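Local coordinates for protein threonine synthase (Brucella melitensis bv. 1, PDB 4F4F) that binds pyridoxal 5'-phosphate and probably converts O-phospho-L-homoserine and water into L-threonine and phosphate, the last step of threonine biosynthesis, at residues Lys7-Arg12 / His329-Ala334; Tyr35-Tyr40 / Thr65-Gly70; Phe166-Asn171 / Lys456-Tyr461. All blocks are in the same frame, centred on the assembly; numbering follows the deposited sequence.

Contact 1: Lys7-Arg12 / His329-Ala334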
# COMPACT_ATOMS: atom_id res chain seq x y z
N LYS A 7 17.14 0.74 14.25
CA LYS A 7 16.32 -0.16 15.05
C LYS A 7 14.85 0.19 14.83
O LYS A 7 14.54 1.29 14.39
CB LYS A 7 16.69 -0.05 16.54
N TYR A 8 13.99 -0.76 15.18
CA TYR A 8 12.58 -0.67 14.96
C TYR A 8 11.88 -1.01 16.26
O TYR A 8 12.20 -2.01 16.89
CB TYR A 8 12.17 -1.62 13.84
CG TYR A 8 12.59 -1.09 12.49
CD1 TYR A 8 11.75 -0.26 11.76
CD2 TYR A 8 13.84 -1.41 11.94
CE1 TYR A 8 12.13 0.27 10.52
CE2 TYR A 8 14.26 -0.86 10.72
CZ TYR A 8 13.40 -0.04 10.01
OH TYR A 8 13.77 0.49 8.78
N VAL A 9 10.93 -0.17 16.64
CA VAL A 9 10.20 -0.30 17.89
C VAL A 9 8.70 -0.46 17.60
O VAL A 9 8.22 -0.03 16.54
CB VAL A 9 10.44 0.92 18.83
CG1 VAL A 9 11.96 1.07 19.13
CG2 VAL A 9 9.82 2.19 18.25
N SER A 10 7.96 -1.08 18.52
CA SER A 10 6.53 -1.25 18.36
C SER A 10 5.75 -0.07 18.86
O SER A 10 6.04 0.50 19.94
CB SER A 10 6.06 -2.51 19.13
OG SER A 10 4.67 -2.65 19.04
N THR A 11 4.68 0.24 18.15
CA THR A 11 3.69 1.16 18.66
C THR A 11 3.08 0.82 20.04
O THR A 11 2.47 1.71 20.65
CB THR A 11 2.54 1.33 17.66
OG1 THR A 11 1.93 0.06 17.39
CG2 THR A 11 3.04 2.03 16.33
N ARG A 12 3.18 -0.43 20.51
CA ARG A 12 2.60 -0.80 21.79
C ARG A 12 3.64 -0.98 22.89
O ARG A 12 3.34 -1.38 24.02
CB ARG A 12 1.66 -2.03 21.63
CG ARG A 12 0.46 -1.61 20.77
CD ARG A 12 -0.71 -2.60 20.74
NE ARG A 12 -1.55 -2.33 19.57
CZ ARG A 12 -2.64 -3.01 19.24
NH1 ARG A 12 -3.03 -4.03 19.99
NH2 ARG A 12 -3.31 -2.68 18.14
N HIS A 329 0.94 10.88 19.80
CA HIS A 329 0.94 10.82 21.27
C HIS A 329 2.33 10.93 21.82
O HIS A 329 2.59 10.55 22.95
CB HIS A 329 0.28 9.51 21.74
CG HIS A 329 -1.22 9.49 21.55
ND1 HIS A 329 -1.80 9.31 20.34
CD2 HIS A 329 -2.26 9.65 22.46
CE1 HIS A 329 -3.14 9.36 20.46
NE2 HIS A 329 -3.43 9.59 21.76
N GLY A 330 3.26 11.37 20.99
CA GLY A 330 4.65 11.46 21.39
C GLY A 330 5.25 10.13 21.78
O GLY A 330 6.05 10.05 22.68
N ARG A 331 4.86 9.09 21.05
CA ARG A 331 5.35 7.73 21.23
C ARG A 331 5.05 7.18 22.63
O ARG A 331 5.80 6.39 23.19
CB ARG A 331 6.81 7.65 20.80
CG ARG A 331 7.00 7.93 19.31
CD ARG A 331 8.32 7.38 18.80
NE ARG A 331 8.35 7.30 17.35
CZ ARG A 331 9.22 6.57 16.64
NH1 ARG A 331 10.16 5.84 17.23
NH2 ARG A 331 9.15 6.56 15.31
N ASP A 332 3.89 7.57 23.16
CA ASP A 332 3.36 7.06 24.42
C ASP A 332 2.62 5.73 24.12
O ASP A 332 1.46 5.73 23.70
CB ASP A 332 2.43 8.13 25.04
CG ASP A 332 1.77 7.70 26.35
OD1 ASP A 332 1.85 6.51 26.72
OD2 ASP A 332 1.11 8.59 26.97
N ALA A 333 3.33 4.63 24.30
CA ALA A 333 2.81 3.30 24.02
C ALA A 333 1.62 2.93 24.89
O ALA A 333 0.68 2.26 24.43
CB ALA A 333 3.90 2.27 24.17
N ALA A 334 1.64 3.36 26.16
CA ALA A 334 0.49 3.12 27.03
C ALA A 334 -0.78 3.80 26.46
O ALA A 334 -1.85 3.20 26.45
CB ALA A 334 0.78 3.59 28.45
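Ala-333 presses its methyl onto the main chain of Arg-12, CB standing 3.5 Å from the carbonyl carbon C of Arg-12. Next to it, Thr-11 O is buried against CA of Ala-333 at 3.7 Å and finds no hydrogen-bond partner in the model. This is the tight part, backbone against a small residue. The other touch is narrower, a single atom pair: Arg-331, its chain extended from CG to NE, reaches the strand at about a right angle to Val-9, and NH1 meets Val-9 CG2 obliquely at 3.8 Å. Gly-330 and Asp-332, on the solvent side, touch nothing across the contact. Gly-330, at positive phi, is the C-prime residue of the Schellman motif ending helix 321-328, whereas Asp-332 is the N-cap of helix 333-346 and holds Ala-335 N through OD1. The contact thus sets the short connection between these helices against the end of strand 8-10, where Ser-10 OG takes the N-H of Arg-12 in a nearly straight ST-turn bond (3.1 Å, 174°). Arg-331 NH2 pairs with Glu-327 and also bonds Pro-37 O, so its charge ties the helix end to strand 35-37 rather than to Val-9. Van der Waals packing alone joins the two segments, while Thr-11 OG1 and Arg-12 NE both bond to Glu-322 OE2.

Contact 2: Tyr35-Tyr40 / Thr65-Gly70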
# COMPACT_ATOMS: atom_id res chain seq x y z
N TYR A 35 5.59 -2.07 13.81
CA TYR A 35 6.97 -1.57 13.86
C TYR A 35 7.19 -0.24 13.14
O TYR A 35 6.68 -0.01 12.05
CB TYR A 35 7.94 -2.65 13.34
CG TYR A 35 8.28 -3.64 14.42
CD1 TYR A 35 9.06 -3.25 15.49
CD2 TYR A 35 7.84 -4.95 14.38
CE1 TYR A 35 9.38 -4.10 16.50
CE2 TYR A 35 8.18 -5.85 15.39
CZ TYR A 35 8.97 -5.43 16.45
OH TYR A 35 9.34 -6.27 17.50
N LEU A 36 7.97 0.63 13.79
CA LEU A 36 8.38 1.91 13.23
C LEU A 36 9.84 2.16 13.53
O LEU A 36 10.36 1.65 14.52
CB LEU A 36 7.59 3.06 13.84
CG LEU A 36 6.15 3.27 13.40
CD1 LEU A 36 5.47 4.28 14.36
CD2 LEU A 36 6.11 3.73 11.94
N PRO A 37 10.52 2.97 12.69
CA PRO A 37 11.88 3.31 12.99
C PRO A 37 12.04 3.98 14.33
O PRO A 37 11.22 4.78 14.70
CB PRO A 37 12.30 4.27 11.86
CG PRO A 37 11.23 4.29 10.91
CD PRO A 37 10.08 3.48 11.38
N GLN A 38 13.11 3.62 15.05
CA GLN A 38 13.39 4.21 16.34
C GLN A 38 13.69 5.71 16.15
O GLN A 38 13.42 6.52 17.03
CB GLN A 38 14.59 3.52 16.93
CG GLN A 38 14.97 3.99 18.32
CD GLN A 38 16.17 3.25 18.82
OE1 GLN A 38 17.31 3.56 18.44
NE2 GLN A 38 15.94 2.29 19.67
N GLU A 39 14.30 6.04 15.02
CA GLU A 39 14.45 7.42 14.59
C GLU A 39 14.36 7.48 13.09
O GLU A 39 14.60 6.48 12.39
CB GLU A 39 15.80 7.99 15.00
CG GLU A 39 16.97 7.22 14.44
CD GLU A 39 17.72 6.49 15.53
OE1 GLU A 39 18.95 6.37 15.35
OE2 GLU A 39 17.11 6.08 16.56
N TYR A 40 14.02 8.66 12.58
CA TYR A 40 13.91 8.84 11.15
C TYR A 40 15.22 9.36 10.57
O TYR A 40 15.81 10.31 11.07
CB TYR A 40 12.77 9.77 10.80
CG TYR A 40 11.46 9.09 11.03
CD1 TYR A 40 11.00 8.11 10.17
CD2 TYR A 40 10.71 9.36 12.17
CE1 TYR A 40 9.81 7.48 10.39
CE2 TYR A 40 9.52 8.72 12.40
CZ TYR A 40 9.08 7.78 11.52
OH TYR A 40 7.91 7.16 11.83
N THR A 65 18.15 3.44 1.80
CA THR A 65 19.30 2.76 2.37
C THR A 65 19.42 2.92 3.91
O THR A 65 19.68 1.94 4.60
CB THR A 65 20.62 3.17 1.66
OG1 THR A 65 20.59 2.68 0.33
CG2 THR A 65 21.89 2.59 2.30
N PRO A 66 19.20 4.14 4.43
CA PRO A 66 19.37 4.32 5.88
C PRO A 66 18.42 3.43 6.68
O PRO A 66 18.75 3.03 7.78
CB PRO A 66 19.06 5.80 6.13
CG PRO A 66 19.18 6.46 4.81
CD PRO A 66 19.02 5.42 3.73
N PHE A 67 17.23 3.16 6.13
CA PHE A 67 16.28 2.28 6.80
C PHE A 67 16.73 0.82 6.96
O PHE A 67 16.23 0.12 7.85
CB PHE A 67 14.91 2.31 6.10
CG PHE A 67 14.18 3.61 6.26
CD1 PHE A 67 13.56 3.93 7.44
CD2 PHE A 67 14.11 4.52 5.21
CE1 PHE A 67 12.88 5.13 7.60
CE2 PHE A 67 13.43 5.73 5.34
CZ PHE A 67 12.80 6.03 6.54
N THR A 68 17.65 0.37 6.10
CA THR A 68 18.12 -1.02 6.10
C THR A 68 19.25 -1.33 7.06
O THR A 68 19.63 -2.49 7.20
CB THR A 68 18.55 -1.47 4.70
OG1 THR A 68 19.72 -0.78 4.29
CG2 THR A 68 17.42 -1.22 3.70
N GLY A 69 19.78 -0.29 7.72
CA GLY A 69 20.68 -0.45 8.86
C GLY A 69 21.97 -1.17 8.52
O GLY A 69 22.54 -1.87 9.36
N GLY A 70 22.40 -1.03 7.27
CA GLY A 70 23.59 -1.74 6.83
C GLY A 70 23.45 -3.24 6.64
O GLY A 70 24.46 -3.91 6.44
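The Phe-67 ring meets Pro-37 and Tyr-40 with its edge, CE1 leading. Pro-37 CG lies in the plane of that ring, 3.8 Å from CE1 and a little farther from CD1. Tyr-40 CD1 is also near the plane, at 4.4 Å from Phe-67 CE1, a looser touch. Phe-67 CE1 in turn lies obliquely to the Tyr-40 ring, neither over its face nor at its edge; the two ring planes are steeply inclined, about 74° apart. Pro-37 ends strand 35-37 of the two-stranded antiparallel sheet it forms with strand 8-10 in the N-terminal region of threonine synthase, and Phe-67 belongs to the turn between helices 56-64 and 74-86, so the contact closes a helical excursion back onto the sheet. With CG beside its backbone N (chi1 -69°), Phe-67 extends its ring from the turn to the proline, although its CB does not point straight there. All three touching residues are buried and the meeting is wholly apolar. Around them, Trp-229 packs on Pro-37, Pro-41 touches Phe-67, and helix 263-274 lies against Tyr-40 through Phe-266 and Val-270. The phenol of Tyr-40 is tied by its OH to Glu-327 OE2, which holds the far end of the ring in place. The turn carrying Phe-67 has its own clasp. Thr-65 O accepts two donors from one residue: Thr-68 N at 3.0 Å, and Thr-68 OG1 at 2.7 Å, the hydroxyl lying in the carbonyl plane on a lone pair with a C=O...OG1 angle of 137°.

Contact 3: Phe166-Asn171 / Lys456-Tyr461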
# COMPACT_ATOMS: atom_id res chain seq x y z
N PHE A 166 0.71 -18.51 -2.21
CA PHE A 166 -0.62 -19.06 -2.34
C PHE A 166 -1.62 -17.94 -2.02
O PHE A 166 -1.61 -17.37 -0.93
CB PHE A 166 -0.83 -20.24 -1.36
CG PHE A 166 0.20 -21.33 -1.51
CD1 PHE A 166 1.50 -21.14 -1.07
CD2 PHE A 166 -0.12 -22.53 -2.12
CE1 PHE A 166 2.46 -22.14 -1.25
CE2 PHE A 166 0.82 -23.52 -2.29
CZ PHE A 166 2.11 -23.34 -1.84
N ILE A 167 -2.45 -17.61 -3.01
CA ILE A 167 -3.49 -16.61 -2.85
C ILE A 167 -4.84 -17.28 -3.05
O ILE A 167 -5.10 -17.94 -4.09
CB ILE A 167 -3.33 -15.49 -3.86
CG1 ILE A 167 -2.01 -14.71 -3.65
CG2 ILE A 167 -4.58 -14.59 -3.81
CD1 ILE A 167 -1.87 -13.98 -2.32
N LEU A 168 -5.69 -17.12 -2.04
CA LEU A 168 -7.03 -17.62 -2.07
C LEU A 168 -7.97 -16.48 -2.49
O LEU A 168 -7.90 -15.36 -1.93
CB LEU A 168 -7.41 -18.13 -0.67
CG LEU A 168 -6.73 -19.37 -0.06
CD1 LEU A 168 -5.23 -19.20 0.15
CD2 LEU A 168 -7.39 -19.76 1.24
N PHE A 169 -8.84 -16.76 -3.45
CA PHE A 169 -9.84 -15.82 -3.92
C PHE A 169 -11.16 -16.55 -4.19
O PHE A 169 -11.16 -17.76 -4.41
CB PHE A 169 -9.35 -15.11 -5.17
CG PHE A 169 -9.11 -16.00 -6.35
CD1 PHE A 169 -10.12 -16.24 -7.26
CD2 PHE A 169 -7.85 -16.52 -6.60
CE1 PHE A 169 -9.91 -17.03 -8.36
CE2 PHE A 169 -7.64 -17.36 -7.70
CZ PHE A 169 -8.66 -17.60 -8.57
N PRO A 170 -12.27 -15.81 -4.16
CA PRO A 170 -13.56 -16.50 -4.25
C PRO A 170 -13.88 -16.93 -5.67
O PRO A 170 -13.85 -16.10 -6.60
CB PRO A 170 -14.56 -15.47 -3.74
CG PRO A 170 -13.88 -14.15 -3.95
CD PRO A 170 -12.42 -14.41 -3.75
N ASN A 171 -14.21 -18.20 -5.84
CA ASN A 171 -14.50 -18.77 -7.13
C ASN A 171 -15.64 -18.01 -7.81
O ASN A 171 -16.68 -17.76 -7.22
CB ASN A 171 -14.84 -20.26 -6.97
CG ASN A 171 -15.09 -20.94 -8.29
OD1 ASN A 171 -16.23 -21.27 -8.64
ND2 ASN A 171 -14.03 -21.14 -9.02
N LYS A 456 -8.49 -28.04 6.22
CA LYS A 456 -7.61 -29.20 5.94
C LYS A 456 -7.30 -29.39 4.44
O LYS A 456 -6.20 -29.80 4.07
CB LYS A 456 -8.22 -30.52 6.50
N ILE A 457 -8.29 -29.14 3.58
CA ILE A 457 -8.06 -29.25 2.13
C ILE A 457 -7.00 -28.21 1.69
O ILE A 457 -6.05 -28.54 0.99
CB ILE A 457 -9.39 -29.08 1.33
CG1 ILE A 457 -10.32 -30.29 1.57
CG2 ILE A 457 -9.10 -28.88 -0.16
CD1 ILE A 457 -11.69 -30.19 0.90
N VAL A 458 -7.16 -26.96 2.13
CA VAL A 458 -6.24 -25.89 1.74
C VAL A 458 -4.85 -26.17 2.34
O VAL A 458 -3.83 -26.04 1.65
CB VAL A 458 -6.77 -24.49 2.14
CG1 VAL A 458 -5.73 -23.42 1.84
CG2 VAL A 458 -8.07 -24.16 1.41
N GLU A 459 -4.80 -26.63 3.60
CA GLU A 459 -3.49 -26.85 4.22
C GLU A 459 -2.76 -27.96 3.49
O GLU A 459 -1.56 -27.87 3.28
CB GLU A 459 -3.60 -27.21 5.70
CG GLU A 459 -3.87 -26.02 6.60
CD GLU A 459 -3.86 -26.37 8.08
OE1 GLU A 459 -3.78 -27.57 8.39
OE2 GLU A 459 -3.92 -25.46 8.94
N GLU A 460 -3.49 -29.02 3.11
CA GLU A 460 -2.88 -30.15 2.37
C GLU A 460 -2.32 -29.67 1.02
O GLU A 460 -1.24 -30.08 0.59
CB GLU A 460 -3.88 -31.34 2.18
N TYR A 461 -3.07 -28.82 0.33
CA TYR A 461 -2.58 -28.29 -0.96
C TYR A 461 -1.30 -27.51 -0.72
O TYR A 461 -0.30 -27.71 -1.41
CB TYR A 461 -3.64 -27.44 -1.70
CG TYR A 461 -3.12 -26.95 -3.04
CD1 TYR A 461 -2.24 -25.87 -3.09
CD2 TYR A 461 -3.46 -27.59 -4.25
CE1 TYR A 461 -1.69 -25.45 -4.30
CE2 TYR A 461 -2.93 -27.14 -5.46
CZ TYR A 461 -2.05 -26.08 -5.48
OH TYR A 461 -1.48 -25.60 -6.65
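Phe-166 and Tyr-461 meet edge to edge: CE2 of Phe-166 is 3.8 Å from CE1 of Tyr-461, each atom lying near the plane of the opposing ring. The planes themselves are turned about 81° apart, so neither ring offers its face to the other. Two residues on along the strand and about a turn back on the helix, Leu-168 and Val-458 reach toward each other tip to tip, CD2 of Leu-168 lying 4.1 Å from CG1 of Val-458. That branch of Val-458 stands opposite the backbone N (chi1 175°), which aims it at the strand. Phe-166 and Leu-168 alternate with Ile-167 and Phe-169, which face helix 176-183 on the other side of the sheet. The strand is the middle one of a five-stranded parallel sheet in an open alpha/beta domain, consistent with the smaller of the two domains of fold-type II pyridoxal-phosphate enzymes, and helix 455-465 near the C-terminus packs against it. Helix 199-211 shares that face: Leu-205 touches Leu-168 and Met-209 touches Val-458. His-191 of the neighbouring strand positions both aromatic rings, stacking on Phe-166 while its ND1 hydrogen-bonds Tyr-461 OH; His-465, a turn further along the same helix, stacks on Tyr-461.

Contacts 1 and 2 are neighbours, their centres about 14 Å apart, and share the small sheet of strands 8-10 and 35-37. Contact 1 lies at the surface and contact 2 is buried; two probable hydrogen bonds sew them together, Tyr-8 OH to Phe-67 O (2.7 Å) and Arg-331 NH2 to Pro-37 O (2.8 Å). Along the chain contact 2 nests within the loop closed by contact 1. Contact 3, also buried, sits about 35 Å from contact 2 between centres, in the parallel-sheet domain. Both buried contacts are apolar with aromatic edges, whereas contact 1 brings a methyl to backbone, and its arginines pair with glutamates of helix 321-328, outside its two segments.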